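Local coordinates for protein galactan 1,3-beta-galactosidase (Phanerochaete chrysosporium, PDB 7BYV) that probably releases galactose from the end of beta-1,3-galactan chains, as a family 43 glycoside hydrolase joined to a carbohydrate-binding module, at residues A[135-140]-A[157-162]; A[185-190]-A[203-208]. The protein carries 1 engineered substitution. All blocks are in the same frame, centred on the assembly; numbering follows the deposited sequence.

Contact 1 of 2, residues A[135-140]-A[157-162]. With GAL (beta-D-galactopyranose), chain C; GAL (beta-D-galactopyranose), chain B; GAL (beta-D-galactopyranose), chain D.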
loop_
_atom_site.group_PDB
_atom_site.type_symbol
_atom_site.label_atom_id
_atom_site.label_comp_id
_atom_site.label_asym_id
_atom_site.label_seq_id
_atom_site.Cartn_x
_atom_site.Cartn_y
_atom_site.Cartn_z
ATOM N N ASP A 135 -22.765 -11.082 -5.013
ATOM C CA ASP A 135 -22.026 -10.104 -4.221
ATOM C C ASP A 135 -20.686 -9.756 -4.854
ATOM O O ASP A 135 -19.955 -10.625 -5.332
ATOM C CB ASP A 135 -21.760 -10.654 -2.825
ATOM C CG ASP A 135 -22.949 -10.556 -1.931
ATOM O OD1 ASP A 135 -23.954 -9.942 -2.348
ATOM O OD2 ASP A 135 -22.884 -11.107 -0.809
ATOM N N SER A 136 -20.342 -8.482 -4.809
ATOM C CA SER A 136 -19.022 -8.029 -5.206
ATOM C C SER A 136 -18.609 -6.959 -4.215
ATOM O O SER A 136 -19.240 -5.902 -4.173
ATOM C CB SER A 136 -19.045 -7.464 -6.615
ATOM O OG SER A 136 -17.771 -6.976 -6.959
ATOM N N ARG A 137 -17.569 -7.216 -3.410
ATOM C CA ARG A 137 -17.062 -6.197 -2.498
ATOM C C ARG A 137 -15.694 -5.778 -3.002
ATOM O O ARG A 137 -15.609 -5.033 -4.001
ATOM C CB ARG A 137 -17.103 -6.708 -1.054
ATOM C CG ARG A 137 -18.412 -6.408 -0.359
ATOM C CD ARG A 137 -18.669 -7.340 0.811
ATOM N NE ARG A 137 -20.039 -7.203 1.306
ATOM C CZ ARG A 137 -21.018 -8.075 1.056
ATOM N NH1 ARG A 137 -20.792 -9.162 0.324
ATOM N NH2 ARG A 137 -22.235 -7.855 1.530
ATOM N N ASP A 138 -14.588 -6.224 -2.389
ATOM C CA ASP A 138 -13.269 -5.869 -2.912
ATOM C C ASP A 138 -13.099 -6.432 -4.319
ATOM O O ASP A 138 -13.385 -7.608 -4.574
ATOM C CB ASP A 138 -12.151 -6.382 -2.000
ATOM C CG ASP A 138 -11.893 -5.461 -0.788
ATOM O OD1 ASP A 138 -12.696 -4.542 -0.515
ATOM O OD2 ASP A 138 -10.885 -5.664 -0.089
ATOM N N GLU A 139 -12.672 -5.581 -5.248
ATOM C CA GLU A 139 -12.547 -5.991 -6.631
ATOM C C GLU A 139 -11.281 -5.408 -7.227
ATOM O O GLU A 139 -10.578 -4.613 -6.600
ATOM C CB GLU A 139 -13.763 -5.585 -7.474
ATOM C CG GLU A 139 -14.239 -4.177 -7.280
ATOM C CD GLU A 139 -13.205 -3.142 -7.676
ATOM O OE1 GLU A 139 -12.631 -3.258 -8.783
ATOM O OE2 GLU A 139 -12.958 -2.217 -6.872
ATOM N N SER A 140 -11.033 -5.808 -8.474
ATOM C CA SER A 140 -9.909 -5.391 -9.301
ATOM C C SER A 140 -10.227 -5.754 -10.750
ATOM O O SER A 140 -11.093 -6.588 -11.023
ATOM C CB SER A 140 -8.601 -6.052 -8.855
ATOM O OG SER A 140 -7.505 -5.513 -9.576
ATOM N N SER A 157 -16.831 -12.444 -3.369
ATOM C CA SER A 157 -18.271 -12.662 -3.489
ATOM C C SER A 157 -18.814 -13.496 -2.330
ATOM O O SER A 157 -18.064 -13.987 -1.482
ATOM C CB SER A 157 -18.614 -13.345 -4.816
ATOM O OG SER A 157 -19.903 -12.948 -5.257
ATOM N N ASP A 158 -20.144 -13.630 -2.311
ATOM C CA ASP A 158 -20.911 -14.362 -1.292
ATOM C C ASP A 158 -20.413 -14.053 0.111
ATOM O O ASP A 158 -19.939 -14.921 0.847
ATOM C CB ASP A 158 -20.890 -15.860 -1.552
ATOM C CG ASP A 158 -21.431 -16.219 -2.942
ATOM O OD1 ASP A 158 -22.532 -15.741 -3.301
ATOM O OD2 ASP A 158 -20.752 -16.973 -3.683
ATOM N N ASN A 159 -20.540 -12.775 0.468
ATOM C CA ASN A 159 -20.103 -12.249 1.764
ATOM C C ASN A 159 -18.628 -12.562 2.021
ATOM O O ASN A 159 -18.234 -13.038 3.089
ATOM C CB ASN A 159 -21.003 -12.758 2.895
ATOM C CG ASN A 159 -22.432 -12.256 2.754
ATOM O OD1 ASN A 159 -22.668 -11.047 2.689
ATOM N ND2 ASN A 159 -23.390 -13.179 2.677
ATOM N N ASN A 160 -17.811 -12.292 1.007
ATOM C CA ASN A 160 -16.360 -12.400 1.042
ATOM C C ASN A 160 -15.852 -13.821 1.226
ATOM O O ASN A 160 -14.671 -13.999 1.498
ATOM C CB ASN A 160 -15.767 -11.489 2.125
ATOM C CG ASN A 160 -15.926 -10.024 1.769
ATOM O OD1 ASN A 160 -16.025 -9.675 0.594
ATOM N ND2 ASN A 160 -15.964 -9.166 2.769
ATOM N N GLN A 161 -16.691 -14.840 1.072
ATOM C CA GLN A 161 -16.190 -16.198 1.250
ATOM C C GLN A 161 -15.603 -16.774 -0.029
ATOM O O GLN A 161 -14.634 -17.540 0.035
ATOM C CB GLN A 161 -17.281 -17.152 1.758
ATOM C CG GLN A 161 -17.968 -16.758 3.071
ATOM C CD GLN A 161 -16.997 -16.557 4.215
ATOM O OE1 GLN A 161 -16.508 -17.525 4.811
ATOM N NE2 GLN A 161 -16.701 -15.289 4.524
ATOM N N ASN A 162 -16.155 -16.422 -1.186
ATOM C CA ASN A 162 -15.798 -17.057 -2.448
ATOM C C ASN A 162 -15.163 -16.039 -3.378
ATOM O O ASN A 162 -15.812 -15.079 -3.793
ATOM C CB ASN A 162 -17.026 -17.686 -3.095
ATOM C CG ASN A 162 -17.685 -18.686 -2.195
ATOM O OD1 ASN A 162 -17.028 -19.297 -1.357
ATOM N ND2 ASN A 162 -18.989 -18.843 -2.336
HETATM C C1 GAL C . -14.966 -8.186 5.861
HETATM C C2 GAL C . -13.691 -7.491 5.305
HETATM C C3 GAL C . -13.889 -5.937 5.155
HETATM C C4 GAL C . -15.211 -5.567 4.393
HETATM C C5 GAL C . -16.396 -6.373 4.946
HETATM C C6 GAL C . -17.717 -6.247 4.117
HETATM O O2 GAL C . -12.532 -7.739 6.119
HETATM O O3 GAL C . -12.826 -5.349 4.426
HETATM O O4 GAL C . -15.086 -5.765 2.955
HETATM O O5 GAL C . -16.092 -7.812 5.025
HETATM O O6 GAL C . -18.856 -6.856 4.788
HETATM C C1 GAL B . -16.449 -12.736 7.524
HETATM C C2 GAL B . -15.765 -11.968 6.380
HETATM C C3 GAL B . -16.067 -10.486 6.635
HETATM C C4 GAL B . -17.577 -10.284 6.312
HETATM C C5 GAL B . -18.423 -11.233 7.227
HETATM C C6 GAL B . -19.960 -11.317 6.884
HETATM O O1 GAL B . -16.008 -14.100 7.654
HETATM O O2 GAL B . -14.381 -12.194 6.307
HETATM O O3 GAL B . -15.248 -9.533 5.895
HETATM O O4 GAL B . -17.859 -10.550 4.926
HETATM O O5 GAL B . -17.893 -12.640 7.315
HETATM O O6 GAL B . -20.684 -10.168 7.376
HETATM C C1 GAL D . -11.973 -4.314 4.124
HETATM C C2 GAL D . -11.509 -3.717 2.723
HETATM C C3 GAL D . -11.377 -2.211 2.734
HETATM C C4 GAL D . -12.600 -1.597 3.441
HETATM C C5 GAL D . -12.564 -1.999 4.951
HETATM C C6 GAL D . -13.913 -1.933 5.735
HETATM O O2 GAL D . -10.287 -4.229 2.253
HETATM O O3 GAL D . -11.343 -1.733 1.387
HETATM O O4 GAL D . -13.833 -2.020 2.800
HETATM O O5 GAL D . -11.960 -3.335 5.213
HETATM O O6 GAL D . -13.780 -2.457 7.068
HETATM O O HOH W 1 -24.182 -13.239 -3.517
HETATM O O HOH W 2 -18.183 -10.273 -0.776
HETATM O O HOH W 3 -14.344 -7.598 0.108
#
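Asp135 and Ser157 bring the two backbones together, 4.6 Å between their CA atoms, and the chain then doubles back through a type I' beta turn from Asp158 to Gln161, with Gln161 and Asn162 both facing Ser157 in a classic beta bulge. Asn159 and Asn160 take the positive phi angles of this turn, a conformation asparagine tolerates well. Asp135 holds the loop through its carboxylate: its OD2 accepts the backbone N of Asn159 at 3.1 Å on the anti lone pair, while Arg137 NH1 comes from above the carboxylate plane in a salt bridge of 3.1 Å to the same OD2. The other oxygen, OD1, is paired with Lys130. Extended from CG to NE, the Arg137 chain carries its guanidinium past the loop, with CD 3.5 Å from Asn160 OD1; NH2 bonds Tyr106 O. A water in the guanidinium plane joins Arg137 NH1 to both N and OD1 of Asn160. With OD1 so engaged, Asn160 turns ND2 to the sugar, 3.2 Å from O3 of the chain B galactose. A methionine in place of Arg137 would probably leave Asp135 OD2 without its charged mate and Tyr106 O without this donor. The contact lies beside the bound galactotriose, at the start of edge strand 139-143, which pairs with 151-157; Arg137 packs on His100 and Asp102 of strand 94-102.

Contact 2 of 2, residues A[185-190]-A[203-208]. Engineered in segment 185-190: Gln188 (natural residue Glu). With GAL (beta-D-galactopyranose), chain C; GAL (beta-D-galactopyranose), chain D; GAL (beta-D-galactopyranose), chain B.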
loop_
_atom_site.group_PDB
_atom_site.type_symbol
_atom_site.label_atom_id
_atom_site.label_comp_id
_atom_site.label_asym_id
_atom_site.label_seq_id
_atom_site.Cartn_x
_atom_site.Cartn_y
_atom_site.Cartn_z
ATOM N N ALA A 185 -12.292 -19.240 -0.051
ATOM C CA ALA A 185 -10.966 -18.643 -0.038
ATOM C C ALA A 185 -10.865 -17.470 0.935
ATOM O O ALA A 185 -9.757 -17.148 1.382
ATOM C CB ALA A 185 -10.602 -18.191 -1.451
ATOM N N THR A 186 -12.002 -16.855 1.290
ATOM C CA THR A 186 -12.084 -15.566 1.977
ATOM C C THR A 186 -10.937 -14.624 1.591
ATOM O O THR A 186 -10.201 -14.109 2.448
ATOM C CB THR A 186 -12.174 -15.766 3.497
ATOM O OG1 THR A 186 -10.919 -16.214 4.023
ATOM C CG2 THR A 186 -13.295 -16.780 3.846
ATOM N N LEU A 187 -10.800 -14.392 0.286
ATOM C CA LEU A 187 -9.798 -13.498 -0.268
ATOM C C LEU A 187 -10.441 -12.166 -0.602
ATOM O O LEU A 187 -11.564 -12.116 -1.109
ATOM C CB LEU A 187 -9.166 -14.082 -1.528
ATOM C CG LEU A 187 -8.241 -15.284 -1.334
ATOM C CD1 LEU A 187 -7.871 -15.887 -2.695
ATOM C CD2 LEU A 187 -6.982 -14.900 -0.552
ATOM N N GLN A 188 -9.730 -11.087 -0.289
ATOM C CA GLN A 188 -10.109 -9.762 -0.731
ATOM C C GLN A 188 -8.833 -9.014 -1.089
ATOM O O GLN A 188 -7.736 -9.585 -1.092
ATOM C CB GLN A 188 -10.935 -9.034 0.329
ATOM C CG GLN A 188 -10.211 -8.824 1.634
ATOM C CD GLN A 188 -11.005 -7.956 2.595
ATOM O OE1 GLN A 188 -12.176 -7.657 2.349
ATOM N NE2 GLN A 188 -10.373 -7.540 3.683
ATOM N N ALA A 189 -8.992 -7.736 -1.417
ATOM C CA ALA A 189 -7.910 -6.892 -1.909
ATOM C C ALA A 189 -7.087 -7.573 -3.005
ATOM O O ALA A 189 -5.869 -7.718 -2.861
ATOM C CB ALA A 189 -7.010 -6.460 -0.759
ATOM N N PRO A 190 -7.711 -7.985 -4.116
ATOM C CA PRO A 190 -6.977 -8.720 -5.150
ATOM C C PRO A 190 -6.268 -7.843 -6.173
ATOM O O PRO A 190 -6.666 -6.711 -6.463
ATOM C CB PRO A 190 -8.093 -9.515 -5.839
ATOM C CG PRO A 190 -9.217 -8.561 -5.826
ATOM C CD PRO A 190 -9.131 -7.839 -4.490
ATOM N N ALA A 203 -3.465 -11.242 -3.038
ATOM C CA ALA A 203 -4.699 -10.996 -2.313
ATOM C C ALA A 203 -4.431 -11.057 -0.817
ATOM O O ALA A 203 -3.542 -11.779 -0.355
ATOM C CB ALA A 203 -5.775 -12.010 -2.718
ATOM N N SER A 204 -5.193 -10.267 -0.071
ATOM C CA SER A 204 -5.278 -10.423 1.371
ATOM C C SER A 204 -6.376 -11.426 1.722
ATOM O O SER A 204 -7.290 -11.696 0.931
ATOM C CB SER A 204 -5.573 -9.082 2.050
ATOM O OG SER A 204 -6.971 -8.802 2.049
ATOM N N HIS A 205 -6.250 -12.008 2.909
ATOM C CA HIS A 205 -7.391 -12.595 3.587
ATOM C C HIS A 205 -8.241 -11.475 4.184
ATOM O O HIS A 205 -7.917 -10.287 4.079
ATOM C CB HIS A 205 -6.911 -13.611 4.617
ATOM C CG HIS A 205 -6.549 -14.920 3.998
ATOM N ND1 HIS A 205 -7.482 -15.722 3.367
ATOM C CD2 HIS A 205 -5.353 -15.543 3.851
ATOM C CE1 HIS A 205 -6.878 -16.795 2.878
ATOM N NE2 HIS A 205 -5.587 -16.707 3.155
ATOM N N THR A 206 -9.359 -11.838 4.804
ATOM C CA THR A 206 -10.305 -10.854 5.326
ATOM C C THR A 206 -10.130 -10.723 6.829
ATOM O O THR A 206 -10.290 -11.705 7.562
ATOM C CB THR A 206 -11.736 -11.256 5.008
ATOM O OG1 THR A 206 -11.971 -12.545 5.575
ATOM C CG2 THR A 206 -11.950 -11.312 3.496
ATOM N N SER A 207 -9.821 -9.500 7.284
ATOM C CA SER A 207 -9.592 -9.243 8.704
ATOM C C SER A 207 -9.910 -7.792 9.081
ATOM O O SER A 207 -9.247 -7.216 9.955
ATOM C CB SER A 207 -8.143 -9.578 9.075
ATOM O OG SER A 207 -7.238 -8.862 8.239
ATOM N N GLY A 208 -10.909 -7.193 8.437
ATOM C CA GLY A 208 -11.215 -5.805 8.714
ATOM C C GLY A 208 -10.091 -4.912 8.234
ATOM O O GLY A 208 -9.365 -5.229 7.286
HETATM C C1 GAL C . -14.966 -8.186 5.861
HETATM C C2 GAL C . -13.691 -7.491 5.305
HETATM C C3 GAL C . -13.889 -5.937 5.155
HETATM C C4 GAL C . -15.211 -5.567 4.393
HETATM C C5 GAL C . -16.396 -6.373 4.946
HETATM C C6 GAL C . -17.717 -6.247 4.117
HETATM O O2 GAL C . -12.532 -7.739 6.119
HETATM O O3 GAL C . -12.826 -5.349 4.426
HETATM O O4 GAL C . -15.086 -5.765 2.955
HETATM O O5 GAL C . -16.092 -7.812 5.025
HETATM O O6 GAL C . -18.856 -6.856 4.788
HETATM C C1 GAL D . -11.973 -4.314 4.124
HETATM C C2 GAL D . -11.509 -3.717 2.723
HETATM C C3 GAL D . -11.377 -2.211 2.734
HETATM C C4 GAL D . -12.600 -1.597 3.441
HETATM C C5 GAL D . -12.564 -1.999 4.951
HETATM C C6 GAL D . -13.913 -1.933 5.735
HETATM O O2 GAL D . -10.287 -4.229 2.253
HETATM O O3 GAL D . -11.343 -1.733 1.387
HETATM O O4 GAL D . -13.833 -2.020 2.800
HETATM O O5 GAL D . -11.960 -3.335 5.213
HETATM O O6 GAL D . -13.780 -2.457 7.068
HETATM C C1 GAL B . -16.449 -12.736 7.524
HETATM C C2 GAL B . -15.765 -11.968 6.380
HETATM C C3 GAL B . -16.067 -10.486 6.635
HETATM C C4 GAL B . -17.577 -10.284 6.312
HETATM C C5 GAL B . -18.423 -11.233 7.227
HETATM C C6 GAL B . -19.960 -11.317 6.884
HETATM O O1 GAL B . -16.008 -14.100 7.654
HETATM O O2 GAL B . -14.381 -12.194 6.307
HETATM O O3 GAL B . -15.248 -9.533 5.895
HETATM O O4 GAL B . -17.859 -10.550 4.926
HETATM O O5 GAL B . -17.893 -12.640 7.315
HETATM O O6 GAL B . -20.684 -10.168 7.376
HETATM O O HOH W 4 -9.701 -14.522 6.056
#
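Gln188 and Thr206 meet because of their first torsions: Gln188 CG (chi1 61°) and Thr206 OG1 (chi1 58°) each stand between the backbone N and the carbonyl carbon, which sets Gln188 CG 3.6 Å from Thr206 CG2 and leaves Thr206 OG1 to face the sugar. The strands belong to one blade of the five-bladed beta-propeller of family 43. Gln188, engineered from a natural glutamate, forms an antiparallel hydrogen-bonded pair with Ser204: Gln188 N gives Ser204 O a nearly straight bond of 2.8 Å, whereas the return bond from Ser204 N is weak. At Ala189, whose small side chain sits against Ser204 OG, the chain turns a corner. Serine suits this buried position, on the same face of the sheet as Gln188, because its short hydroxyl can turn back on the backbone, giving OG to His205 O, and also meet Gln243. One residue further along, His205 ND1 bonds Thr186 O at 3.3 Å, approaching from above the carbonyl plane, and its NE2 reaches Gln229. Leu187 CD2 lies over one face of this ring in a CH-pi contact, 4.2 Å from the centroid, and also packs on Ala203 CB. Past the strand the segment serves the substrate: Gly208 N donates to O2 of the chain C galactose at 2.9 Å, and Thr206 OG1 donates to O2 of the chain B galactose at 2.5 Å.

How the contacts relate
From the N terminus, contact 1 comes first: 135-140 leads into strand 139-143, the chain returns along 151-157, and segment 157-162 closes the loop and turns toward strand 162-168. After strand 175-182 completes that blade, contact 2 opens at 185-190 and is closed by 203-208 once strands 190-195 and 198-205 have formed their hairpin. The two loops follow in series, neither enclosing nor crossing the other. Their centres are 9 Å apart, and the adjoining blades are stitched by probable hydrogen bonds, Gln161 O to Thr186 N at 3.0 Å and Asp138 OD2 to Ala189 N at 3.1 Å. Both contacts touch all three units of the galactotriose bound here.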